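Local coordinates for protein AmbC (Sorangium cellulosum, PDB 5O15) that combines dehydratase and cyclase activities in one double-hotdog domain of ambruticin biosynthesis, probably dehydrating a polyketide intermediate and closing it into an oxygen heterocycle, at residues V26-A29 / Y34-S37; P60-V65 / F240-V245; L69-A74 / V101-L106; S81-E86 / R112-H117; G137-A142 / V284-T289. One frame throughout, in Å; residues are numbered along the deposited sequence.

Contacts 1, 3 and 4 lie in the N-terminal part of the double hotdog, while contacts 2 and 5 link it to the C-terminal part. Contacts 2 and 3 share helix 61-75, their centres about 14 Å apart, one near the start of the helix and the other near its end. Contact 1 meets contact 3 through adjoining strands, including Leu36 O to Val101 N at 2.8 Å. Contact 4 lies between contacts 2 and 3: Trp242 N reaches Leu83 O at 2.8 Å, and Glu104 N reaches Gly113 O at 2.9 Å. Contact 5 is about 12 Å from contact 2 between centres. Pro60 of contact 2 closes the family's HxxxGxxxxP motif, so contact 2 probably adjoins the active site.

Contact 1: residues V26-A29 / Y34-S37; sequences VRLA and YVLS
Val26 and Val35 form the hydrogen-bonded pair of an antiparallel beta hairpin, the edge of the N-terminal hotdog. The paired backbone is the tight part, closed by two bonds: Val26 N gives its hydrogen to Val35 O at 3.0 Å, and Val35 N returns one to Val26 O at 2.9 Å. One register step on, Arg27 and Tyr34 make the non-hydrogen-bonded pair, and their side chains share the sheet face opposite to that of the two valines. With CG beside its backbone N (chi1 -64°), Tyr34 places its ring where the arginine chain passes slantwise over one face; Arg27 CG stands above it, 3.9 Å from CE2, while the guanidinium plane is turned 64° from the ring. Were Tyr34 replaced by an alanine, the aliphatic part of Arg27 would probably lose its flat support and a gap would open beside Val75 and Val103, which the tyrosine also touches. The contact is loose toward solvent, where Val26 and Arg27 are exposed. On the valine face, Leu28 bends back so that CD2 lies 3.8 Å from CG2 of Val35 in the conformer described. Inward, Tyr34 and Leu36 are hydrogen-bonded through their backbones to Val103 and Val101 of strand 96-103. The tight centre is Val26 O: besides the amide of Val35 it meets Tyr34 CA at 3.2 Å, a CA-H...O contact.

Contact 2: residues P60-V65 / F240-V245; sequences PGTAFV and FAWSDV
Val65 presses one methyl straight down on the indole of Trp242, a CH-pi contact that exemplifies packing where two hotdogs join, the N-terminal helix set against a strand from the C-terminal part. CG2 sits 3.5 Å from the centroid of the five-membered ring and only 6° off its normal, so the methyl is centred over that ring rather than over the indole as a whole. The other branch, CG1, lies anti to the backbone N (chi1 177°) and is thereby aimed past the indole at Val245, whose own CG1 it meets at 3.9 Å. Each branch of one valine thus serves a different residue of the strand. Thr62, one turn earlier, brings CG2 obliquely to the benzene end, 4.0 Å from CZ2; its hydroxyl is occupied elsewhere, bonded to Pro211 O. A leucine in place of Trp242 would probably leave Val65 CG2 without an aromatic face and open a gap beside the Thr62 methyl. The short axes of 61-65 and 240-245 run 10.2 Å apart at 34°, a separation spanned by these side chains. Pro60, just before the helix, touches His51 and closes the HxxxGxxxxP sequence motif of polyketide synthase dehydratases. Trp242 also packs on Leu214 of helix 211-225 and edge-to-face with Phe290, so the indole is held between the helix of the N-terminal hotdog, that of the C-terminal one, and strand 283-295.

Contact 3: residues L69-A74 / V101-L106; sequences LAAADA and VTVEAL
Ala71 meets Val101 and Val103 in a small, buried helix-on-sheet contact of the N-terminal hotdog, where helix 61-75 is the "sausage" and strand 96-103 belongs to the antiparallel "bun" curled round it. The worked lesson is one of spacing. Valines two residues apart in a strand point to the same face, and here that face is the one turned to the helix, while Thr102 between them points away from it and hydrogen-bonds His117. A single methyl, Ala71 CB, is directed at the strand and touches one branch of each valine. Because alanine carries nothing beyond CB, the helix backbone can come close, with the CA atoms of Ala71 and Val101 only 7.2 Å apart. The interaction is wholly apolar, and the surface buried between the two segments is modest at 84 Å². Neighbouring residues continue the same layer: Ala74, a turn later, packs on Leu36 of strand 34-41, which also touches both valines. In Val101 the branch doing the work is CG1, lying anti to the backbone N (chi1 -176°), and it comes to 3.9 Å from Ala71 CB; in Val103 the other branch, CG2, approaches the same methyl at 4.1 Å.

Contact 4: residues S81-E86 / R112-H117; sequences SELTIE and RGFAVH
Glu82 and Phe114 meet in an unexpected way: a backbone carbonyl oxygen points at an aromatic rim. Glu82 O lies near the plane of the Phe114 ring, 3.5 Å from CE1, where the weakly positive C-H edge would be expected to suit an oxygen better than the ring face would. Equally striking is that the two strands are not neighbours. Strand 129-137 runs between them, hydrogen-bonded to Glu82 and Thr84, and the CA atoms of Leu83 and Phe114 are 8.8 Å apart. The ring bridges this distance because its CG sits between the backbone N and the carbonyl carbon (chi1 74°), which swings the side chain across toward strand 79-85. At the next rim carbon, CZ, Leu83 joins in: its CD1 is in the ring plane at the edge, 3.9 Å from CZ, and the two side chains meet at about a right angle. Both partners at the rim therefore touch it without lying over either face. Leu83 and Phe114 also both pack on Ala68 of helix 61-75, and Phe114 reaches Leu136 of the intervening strand. In the conformers described, the carboxylate of Glu82 turns elsewhere, to the hydroxyl of Ser243. Side chains that converge from non-adjacent strands onto one central helix are what the strongly curved antiparallel sheet of a hotdog fold produces, here in the N-terminal half of a double hotdog.

Contact 5: residues G137-A142 / V284-T289; sequences GAAPAA and VARAGT
Arg286 reaches out of its strand and takes hold of two consecutive backbone carbonyls in the loop that follows strand 129-137. NH2 donates to Pro140 O at 2.9 Å with a fairly straight N-H...O angle of 158°; this oxygen lies in the guanidinium plane, although the donor approaches from above the plane of the carbonyl itself. The second bond, from NE to Ala141 O at 3.1 Å, is more bent, at 138°, and its oxygen is tilted away from the guanidinium plane. Apolar atoms fill in around this grip. Ala142 CA lies over one guanidinium face, 4.0 Å from NH2, while the proline ring and the arginine chain approach each other head-on, Pro140 CG 4.1 Å from NE. Two conformers of the arginine are deposited, so the account holds for the one described and the grip may not be permanent. What sets the group in place is partly its own shape: the chain is extended from CG to NE and so carries the planar end well away from the strand. The rest comes from the second shell. The remaining nitrogen, NH1, forms a salt bridge with Glu248, so all three guanidinium nitrogens have a partner, and the nearby carboxylate would be expected to balance the charge at this largely exposed site. Pro140 also packs on Asp244, a residue of strand 236-247, which runs beside strand 283-295. The loop leaving the N-terminal hotdog is thereby held against these two adjacent antiparallel strands, close to the corner of strand 283-295 at Gly288.

Contact 1: residues V26-A29 / Y34-S37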
# COMPACT_ATOMS: atom_id res chain seq x y z
N VAL A 26 -22.29 -0.30 7.05
CA VAL A 26 -23.66 0.19 7.17
C VAL A 26 -24.00 1.02 5.95
O VAL A 26 -23.31 2.00 5.64
CB VAL A 26 -23.84 0.98 8.47
CG1 VAL A 26 -25.24 1.58 8.57
CG2 VAL A 26 -23.61 0.06 9.65
N ARG A 27 -25.08 0.62 5.27
CA ARG A 27 -25.64 1.45 4.22
C ARG A 27 -26.58 2.45 4.88
O ARG A 27 -27.53 2.07 5.57
CB ARG A 27 -26.42 0.60 3.22
CG ARG A 27 -26.97 1.42 2.05
CD ARG A 27 -27.41 0.54 0.89
NE ARG A 27 -28.22 -0.59 1.35
CZ ARG A 27 -29.54 -0.59 1.46
NH1 ARG A 27 -30.26 0.48 1.13
NH2 ARG A 27 -30.16 -1.68 1.90
N LEU A 28 -26.29 3.72 4.68
CA LEU A 28 -27.04 4.76 5.34
C LEU A 28 -28.47 4.79 4.82
O LEU A 28 -28.75 4.58 3.63
CB LEU A 28 -26.37 6.14 5.14
CG LEU A 28 -24.95 6.20 5.76
CD1 LEU A 28 -24.33 7.55 5.40
CD2 LEU A 28 -25.02 6.02 7.25
N ALA A 29 -29.39 5.12 5.73
CA ALA A 29 -30.80 5.10 5.42
C ALA A 29 -31.32 6.43 4.91
O ALA A 29 -32.36 6.45 4.24
CB ALA A 29 -31.61 4.70 6.66
N TYR A 34 -22.28 5.24 2.86
CA TYR A 34 -21.93 4.09 3.67
C TYR A 34 -20.96 4.51 4.75
O TYR A 34 -20.17 5.43 4.57
CB TYR A 34 -21.24 2.96 2.88
CG TYR A 34 -22.11 2.34 1.82
CD1 TYR A 34 -22.36 2.97 0.61
CD2 TYR A 34 -22.59 1.05 1.98
CE1 TYR A 34 -23.13 2.37 -0.38
CE2 TYR A 34 -23.35 0.43 0.99
CZ TYR A 34 -23.61 1.08 -0.18
OH TYR A 34 -24.35 0.45 -1.16
N VAL A 35 -20.98 3.77 5.86
CA VAL A 35 -20.05 3.95 6.98
C VAL A 35 -19.54 2.58 7.39
O VAL A 35 -20.30 1.75 7.89
CB VAL A 35 -20.70 4.68 8.16
CG1 VAL A 35 -19.69 4.85 9.28
CG2 VAL A 35 -21.21 6.03 7.72
N LEU A 36 -18.25 2.36 7.20
CA LEU A 36 -17.59 1.12 7.58
C LEU A 36 -16.80 1.37 8.85
O LEU A 36 -16.06 2.35 8.93
CB LEU A 36 -16.65 0.61 6.48
CG LEU A 36 -17.31 0.27 5.16
CD1 LEU A 36 -17.51 1.46 4.27
CD2 LEU A 36 -16.53 -0.77 4.40
N SER A 37 -16.93 0.48 9.82
CA SER A 37 -16.28 0.65 11.10
C SER A 37 -15.47 -0.59 11.43
O SER A 37 -15.85 -1.70 11.05
CB SER A 37 -17.31 0.87 12.21
OG SER A 37 -18.08 2.02 11.97

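Contact 2: residues P60-V65 / F240-V245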
# COMPACT_ATOMS: atom_id res chain seq x y z
N PRO A 60 1.64 1.22 7.42
CA PRO A 60 2.02 1.46 6.02
C PRO A 60 0.88 2.11 5.25
O PRO A 60 -0.28 1.75 5.41
CB PRO A 60 2.32 0.06 5.48
CG PRO A 60 1.56 -0.85 6.36
CD PRO A 60 1.59 -0.21 7.73
N GLY A 61 1.22 3.05 4.36
CA GLY A 61 0.20 3.66 3.51
C GLY A 61 -0.55 2.67 2.63
O GLY A 61 -1.71 2.92 2.26
N THR A 62 0.08 1.52 2.32
CA THR A 62 -0.64 0.48 1.60
C THR A 62 -1.80 -0.08 2.40
O THR A 62 -2.71 -0.67 1.81
CB THR A 62 0.30 -0.67 1.24
OG1 THR A 62 0.91 -1.13 2.44
CG2 THR A 62 1.37 -0.24 0.23
N ALA A 63 -1.81 0.11 3.72
CA ALA A 63 -2.99 -0.27 4.49
C ALA A 63 -4.19 0.64 4.19
O ALA A 63 -5.34 0.19 4.22
CB ALA A 63 -2.71 -0.24 5.97
N PHE A 64 -3.94 1.92 3.88
CA PHE A 64 -5.04 2.81 3.48
C PHE A 64 -5.56 2.40 2.12
O PHE A 64 -6.77 2.45 1.89
CB PHE A 64 -4.59 4.27 3.48
CG PHE A 64 -4.07 4.75 4.78
CD1 PHE A 64 -4.76 4.57 5.96
CD2 PHE A 64 -2.83 5.38 4.83
CE1 PHE A 64 -4.21 5.05 7.17
CE2 PHE A 64 -2.32 5.86 6.00
CZ PHE A 64 -2.96 5.64 7.16
N VAL A 65 -4.68 1.93 1.23
CA VAL A 65 -5.12 1.39 -0.04
C VAL A 65 -6.02 0.18 0.18
O VAL A 65 -7.08 0.05 -0.44
CB VAL A 65 -3.92 1.09 -0.94
CG1 VAL A 65 -4.37 0.45 -2.22
CG2 VAL A 65 -3.12 2.37 -1.23
N PHE A 240 2.47 9.43 -1.12
CA PHE A 240 1.43 10.39 -0.80
C PHE A 240 0.20 10.30 -1.68
O PHE A 240 -0.83 10.86 -1.31
CB PHE A 240 1.96 11.84 -0.78
CG PHE A 240 2.36 12.36 -2.12
CD1 PHE A 240 1.45 13.02 -2.93
CD2 PHE A 240 3.66 12.22 -2.56
CE1 PHE A 240 1.81 13.50 -4.16
CE2 PHE A 240 4.05 12.70 -3.78
CZ PHE A 240 3.12 13.35 -4.59
N ALA A 241 0.24 9.58 -2.79
CA ALA A 241 -0.91 9.49 -3.67
C ALA A 241 -0.86 8.23 -4.50
O ALA A 241 0.22 7.77 -4.88
CB ALA A 241 -1.03 10.70 -4.58
N TRP A 242 -2.03 7.68 -4.76
CA TRP A 242 -2.23 6.52 -5.60
C TRP A 242 -3.36 6.83 -6.57
O TRP A 242 -4.30 7.57 -6.25
CB TRP A 242 -2.65 5.30 -4.78
CG TRP A 242 -1.66 4.85 -3.77
CD1 TRP A 242 -1.38 5.42 -2.57
CD2 TRP A 242 -0.80 3.72 -3.88
NE1 TRP A 242 -0.42 4.70 -1.92
CE2 TRP A 242 -0.05 3.64 -2.70
CE3 TRP A 242 -0.64 2.74 -4.86
CZ2 TRP A 242 0.89 2.65 -2.47
CZ3 TRP A 242 0.29 1.74 -4.64
CH2 TRP A 242 1.07 1.71 -3.45
N SER A 243 -3.28 6.24 -7.76
CA SER A 243 -4.33 6.38 -8.77
C SER A 243 -4.65 5.02 -9.37
O SER A 243 -3.75 4.18 -9.54
CB SER A 243 -3.91 7.32 -9.91
OG SER A 243 -3.58 8.60 -9.43
N ASP A 244 -5.92 4.80 -9.70
CA ASP A 244 -6.35 3.66 -10.48
C ASP A 244 -5.86 2.34 -9.91
O ASP A 244 -5.13 1.57 -10.58
CB ASP A 244 -5.95 3.82 -11.93
CG ASP A 244 -6.70 4.92 -12.60
OD1 ASP A 244 -7.88 5.17 -12.27
OD2 ASP A 244 -6.07 5.57 -13.44
N VAL A 245 -6.25 2.04 -8.69
CA VAL A 245 -5.86 0.80 -8.02
C VAL A 245 -7.04 -0.15 -8.06
O VAL A 245 -8.13 0.17 -7.53
CB VAL A 245 -5.46 1.04 -6.57
CG1 VAL A 245 -4.89 -0.23 -5.99
CG2 VAL A 245 -4.45 2.16 -6.45

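Contact 3: residues L69-A74 / V101-L106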
# COMPACT_ATOMS: atom_id res chain seq x y z
N LEU A 69 -9.83 -0.29 -0.93
CA LEU A 69 -10.28 -1.41 -1.75
C LEU A 69 -11.41 -2.18 -1.08
O LEU A 69 -12.31 -2.68 -1.77
CB LEU A 69 -9.10 -2.34 -2.06
CG LEU A 69 -8.06 -1.77 -3.04
CD1 LEU A 69 -6.78 -2.59 -2.95
CD2 LEU A 69 -8.57 -1.77 -4.44
N ALA A 70 -11.36 -2.32 0.24
CA ALA A 70 -12.45 -2.98 0.96
C ALA A 70 -13.74 -2.18 0.83
O ALA A 70 -14.83 -2.74 0.64
CB ALA A 70 -12.09 -3.18 2.43
N ALA A 71 -13.63 -0.84 0.91
CA ALA A 71 -14.79 0.03 0.74
C ALA A 71 -15.34 -0.10 -0.67
O ALA A 71 -16.56 -0.17 -0.84
CB ALA A 71 -14.41 1.46 1.07
N ALA A 72 -14.46 -0.15 -1.69
CA ALA A 72 -14.94 -0.33 -3.05
C ALA A 72 -15.76 -1.60 -3.17
O ALA A 72 -16.87 -1.60 -3.71
CB ALA A 72 -13.75 -0.31 -4.00
N ASP A 73 -15.25 -2.70 -2.61
CA ASP A 73 -15.98 -3.96 -2.68
C ASP A 73 -17.32 -3.84 -1.95
O ASP A 73 -18.34 -4.37 -2.42
CB ASP A 73 -15.12 -5.07 -2.09
CG ASP A 73 -15.85 -6.38 -1.99
OD1 ASP A 73 -16.14 -6.97 -3.04
OD2 ASP A 73 -16.13 -6.80 -0.85
N ALA A 74 -17.33 -3.16 -0.81
CA ALA A 74 -18.56 -3.05 -0.03
C ALA A 74 -19.63 -2.26 -0.76
O ALA A 74 -20.83 -2.51 -0.56
CB ALA A 74 -18.25 -2.40 1.31
N VAL A 101 -14.33 4.17 7.70
CA VAL A 101 -14.28 4.55 6.30
C VAL A 101 -15.63 5.14 5.95
O VAL A 101 -16.66 4.47 6.10
CB VAL A 101 -13.94 3.39 5.37
CG1 VAL A 101 -13.80 3.91 3.99
CG2 VAL A 101 -12.62 2.69 5.83
N THR A 102 -15.62 6.38 5.49
CA THR A 102 -16.84 7.06 5.07
C THR A 102 -16.89 7.01 3.55
O THR A 102 -15.88 7.23 2.87
CB THR A 102 -16.90 8.51 5.64
OG1 THR A 102 -15.77 9.27 5.27
CG2 THR A 102 -16.95 8.51 7.12
N VAL A 103 -18.07 6.73 2.99
CA VAL A 103 -18.25 6.69 1.55
C VAL A 103 -19.44 7.57 1.22
O VAL A 103 -20.53 7.41 1.80
CB VAL A 103 -18.46 5.26 1.02
CG1 VAL A 103 -18.49 5.27 -0.52
CG2 VAL A 103 -17.34 4.31 1.49
N GLU A 104 -19.26 8.44 0.23
CA GLU A 104 -20.23 9.45 -0.15
C GLU A 104 -21.07 8.94 -1.31
O GLU A 104 -20.96 7.81 -1.80
CB GLU A 104 -19.49 10.74 -0.52
CG GLU A 104 -18.59 11.31 0.56
CD GLU A 104 -19.31 11.48 1.87
OE1 GLU A 104 -20.41 12.04 1.85
OE2 GLU A 104 -18.79 11.05 2.93
N ALA A 105 -21.99 9.82 -1.74
CA ALA A 105 -22.98 9.44 -2.76
C ALA A 105 -22.37 9.20 -4.14
O ALA A 105 -21.39 9.84 -4.54
CB ALA A 105 -24.03 10.55 -2.89
N LEU A 106 -22.99 8.29 -4.87
CA LEU A 106 -22.61 8.02 -6.25
C LEU A 106 -23.00 9.21 -7.12
O LEU A 106 -24.17 9.60 -7.14
CB LEU A 106 -23.34 6.78 -6.74
CG LEU A 106 -22.88 6.25 -8.09
CD1 LEU A 106 -21.51 5.57 -8.01
CD2 LEU A 106 -23.90 5.28 -8.65

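Contact 4: residues S81-E86 / R112-H117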
# COMPACT_ATOMS: atom_id res chain seq x y z
N SER A 81 -10.12 5.05 -7.70
CA SER A 81 -9.67 5.94 -8.74
C SER A 81 -8.56 6.87 -8.25
O SER A 81 -7.58 7.10 -8.97
CB SER A 81 -10.88 6.75 -9.21
OG SER A 81 -10.49 7.82 -10.05
N GLU A 82 -8.69 7.42 -7.05
CA GLU A 82 -7.66 8.29 -6.49
C GLU A 82 -7.64 8.10 -4.99
O GLU A 82 -8.70 7.90 -4.38
CB GLU A 82 -7.93 9.77 -6.80
CG GLU A 82 -8.07 10.14 -8.27
CD GLU A 82 -6.81 9.85 -9.10
OE1 GLU A 82 -5.70 9.76 -8.51
OE2 GLU A 82 -6.94 9.71 -10.34
N LEU A 83 -6.45 8.16 -4.41
CA LEU A 83 -6.26 8.15 -2.97
C LEU A 83 -5.12 9.10 -2.65
O LEU A 83 -4.04 9.01 -3.24
CB LEU A 83 -5.98 6.72 -2.47
CG LEU A 83 -5.89 6.57 -0.94
CD1 LEU A 83 -6.31 5.19 -0.46
CD2 LEU A 83 -4.55 6.93 -0.35
N THR A 84 -5.36 10.01 -1.73
CA THR A 84 -4.36 10.91 -1.20
C THR A 84 -4.18 10.57 0.27
O THR A 84 -5.16 10.31 0.97
CB THR A 84 -4.79 12.37 -1.33
OG1 THR A 84 -5.05 12.66 -2.71
CG2 THR A 84 -3.68 13.30 -0.84
N ILE A 85 -2.92 10.50 0.70
CA ILE A 85 -2.60 10.30 2.10
C ILE A 85 -2.40 11.67 2.72
O ILE A 85 -1.57 12.45 2.26
CB ILE A 85 -1.37 9.41 2.27
CG1 ILE A 85 -1.64 8.05 1.59
CG2 ILE A 85 -1.06 9.27 3.75
CD1 ILE A 85 -0.48 7.09 1.62
N GLU A 86 -3.14 11.96 3.77
CA GLU A 86 -3.09 13.27 4.41
C GLU A 86 -2.26 13.29 5.68
O GLU A 86 -1.59 14.30 5.97
CB GLU A 86 -4.50 13.76 4.75
CG GLU A 86 -5.37 13.98 3.55
CD GLU A 86 -6.62 14.73 3.88
OE1 GLU A 86 -6.86 15.03 5.08
OE2 GLU A 86 -7.34 15.03 2.93
N ARG A 112 -17.63 7.80 -6.27
CA ARG A 112 -17.96 8.11 -4.89
C ARG A 112 -16.75 8.63 -4.15
O ARG A 112 -15.68 7.97 -4.15
CB ARG A 112 -18.47 6.91 -4.11
CG ARG A 112 -19.78 6.30 -4.58
CD ARG A 112 -20.13 5.11 -3.74
NE ARG A 112 -21.36 4.44 -4.10
CZ ARG A 112 -22.53 4.69 -3.54
NH1 ARG A 112 -22.63 5.62 -2.60
NH2 ARG A 112 -23.61 4.00 -3.91
N GLY A 113 -16.86 9.76 -3.46
CA GLY A 113 -15.79 10.15 -2.56
C GLY A 113 -15.72 9.24 -1.35
O GLY A 113 -16.68 8.56 -0.98
N PHE A 114 -14.54 9.17 -0.73
CA PHE A 114 -14.39 8.41 0.50
C PHE A 114 -13.32 9.06 1.36
O PHE A 114 -12.51 9.85 0.88
CB PHE A 114 -14.04 6.93 0.22
CG PHE A 114 -12.62 6.74 -0.23
CD1 PHE A 114 -12.28 6.80 -1.55
CD2 PHE A 114 -11.62 6.53 0.72
CE1 PHE A 114 -10.97 6.65 -1.96
CE2 PHE A 114 -10.26 6.35 0.31
CZ PHE A 114 -9.97 6.44 -1.00
N ALA A 115 -13.29 8.67 2.63
CA ALA A 115 -12.22 9.07 3.54
C ALA A 115 -11.97 7.93 4.52
O ALA A 115 -12.87 7.14 4.80
CB ALA A 115 -12.53 10.36 4.30
N VAL A 116 -10.74 7.85 5.04
CA VAL A 116 -10.35 6.87 6.04
C VAL A 116 -9.87 7.62 7.27
O VAL A 116 -9.02 8.50 7.15
CB VAL A 116 -9.21 5.98 5.51
CG1 VAL A 116 -8.82 4.95 6.55
CG2 VAL A 116 -9.63 5.34 4.20
N HIS A 117 -10.38 7.23 8.44
CA HIS A 117 -10.11 7.92 9.70
C HIS A 117 -9.79 6.91 10.78
O HIS A 117 -10.19 5.75 10.70
CB HIS A 117 -11.38 8.61 10.16
CG HIS A 117 -12.18 9.14 9.04
ND1 HIS A 117 -12.07 10.45 8.70
CD2 HIS A 117 -13.06 8.59 8.16
CE1 HIS A 117 -12.91 10.74 7.72
NE2 HIS A 117 -13.51 9.61 7.36

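Contact 5: residues G137-A142 / V284-T289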
# COMPACT_ATOMS: atom_id res chain seq x y z
N GLY A 137 -14.34 4.36 -8.13
CA GLY A 137 -14.92 4.49 -9.45
C GLY A 137 -14.73 3.27 -10.30
O GLY A 137 -14.43 2.18 -9.82
N ALA A 138 -14.92 3.48 -11.60
CA ALA A 138 -14.77 2.42 -12.59
C ALA A 138 -13.30 2.02 -12.74
O ALA A 138 -12.39 2.80 -12.49
CB ALA A 138 -15.33 2.91 -13.93
N ALA A 139 -13.08 0.78 -13.20
CA ALA A 139 -11.72 0.25 -13.29
C ALA A 139 -11.06 0.72 -14.58
O ALA A 139 -11.72 0.92 -15.60
CB ALA A 139 -11.73 -1.27 -13.25
N PRO A 140 -9.75 0.92 -14.55
CA PRO A 140 -9.02 1.32 -15.74
C PRO A 140 -8.81 0.10 -16.62
O PRO A 140 -9.17 -1.02 -16.25
CB PRO A 140 -7.70 1.81 -15.17
CG PRO A 140 -7.49 0.92 -14.00
CD PRO A 140 -8.86 0.82 -13.38
N ALA A 141 -8.22 0.35 -17.78
CA ALA A 141 -8.00 -0.72 -18.74
C ALA A 141 -7.17 -1.83 -18.12
O ALA A 141 -6.31 -1.60 -17.26
CB ALA A 141 -7.28 -0.18 -19.98
N ALA A 142 -7.48 -3.05 -18.52
CA ALA A 142 -6.68 -4.19 -18.12
C ALA A 142 -5.27 -4.10 -18.72
O ALA A 142 -5.06 -3.58 -19.81
CB ALA A 142 -7.35 -5.49 -18.57
N VAL A 284 -3.45 -10.14 -10.72
CA VAL A 284 -3.96 -9.98 -9.36
C VAL A 284 -4.40 -8.56 -9.07
O VAL A 284 -5.47 -8.35 -8.50
CB VAL A 284 -2.95 -10.46 -8.30
CG1 VAL A 284 -3.36 -10.05 -6.90
CG2 VAL A 284 -2.78 -11.94 -8.39
N ALA A 285 -3.58 -7.58 -9.39
CA ALA A 285 -3.89 -6.19 -9.04
C ALA A 285 -3.05 -5.28 -9.88
O ALA A 285 -1.99 -5.68 -10.39
CB ALA A 285 -3.68 -5.89 -7.56
N ARG A 286 -3.48 -4.03 -9.97
CA ARG A 286 -2.65 -3.03 -10.62
C ARG A 286 -2.93 -1.69 -9.98
O ARG A 286 -4.07 -1.40 -9.57
CB ARG A 286 -2.87 -2.98 -12.12
CG ARG A 286 -4.31 -2.76 -12.52
CD ARG A 286 -4.51 -3.09 -13.99
NE ARG A 286 -5.87 -2.81 -14.43
CZ ARG A 286 -6.93 -3.54 -14.10
NH1 ARG A 286 -6.78 -4.60 -13.30
NH2 ARG A 286 -8.14 -3.20 -14.56
N ALA A 287 -1.90 -0.87 -9.93
CA ALA A 287 -1.99 0.53 -9.55
C ALA A 287 -1.47 1.37 -10.71
O ALA A 287 -0.30 1.24 -11.10
CB ALA A 287 -1.20 0.84 -8.29
N GLY A 288 -2.34 2.18 -11.30
CA GLY A 288 -1.91 2.96 -12.44
C GLY A 288 -0.80 3.92 -12.10
O GLY A 288 0.14 4.11 -12.88
N THR A 289 -0.87 4.52 -10.92
CA THR A 289 0.15 5.42 -10.42
C THR A 289 0.29 5.27 -8.92
O THR A 289 -0.69 5.11 -8.18
CB THR A 289 -0.16 6.90 -10.74
OG1 THR A 289 -0.62 7.03 -12.10
CG2 THR A 289 1.09 7.75 -10.57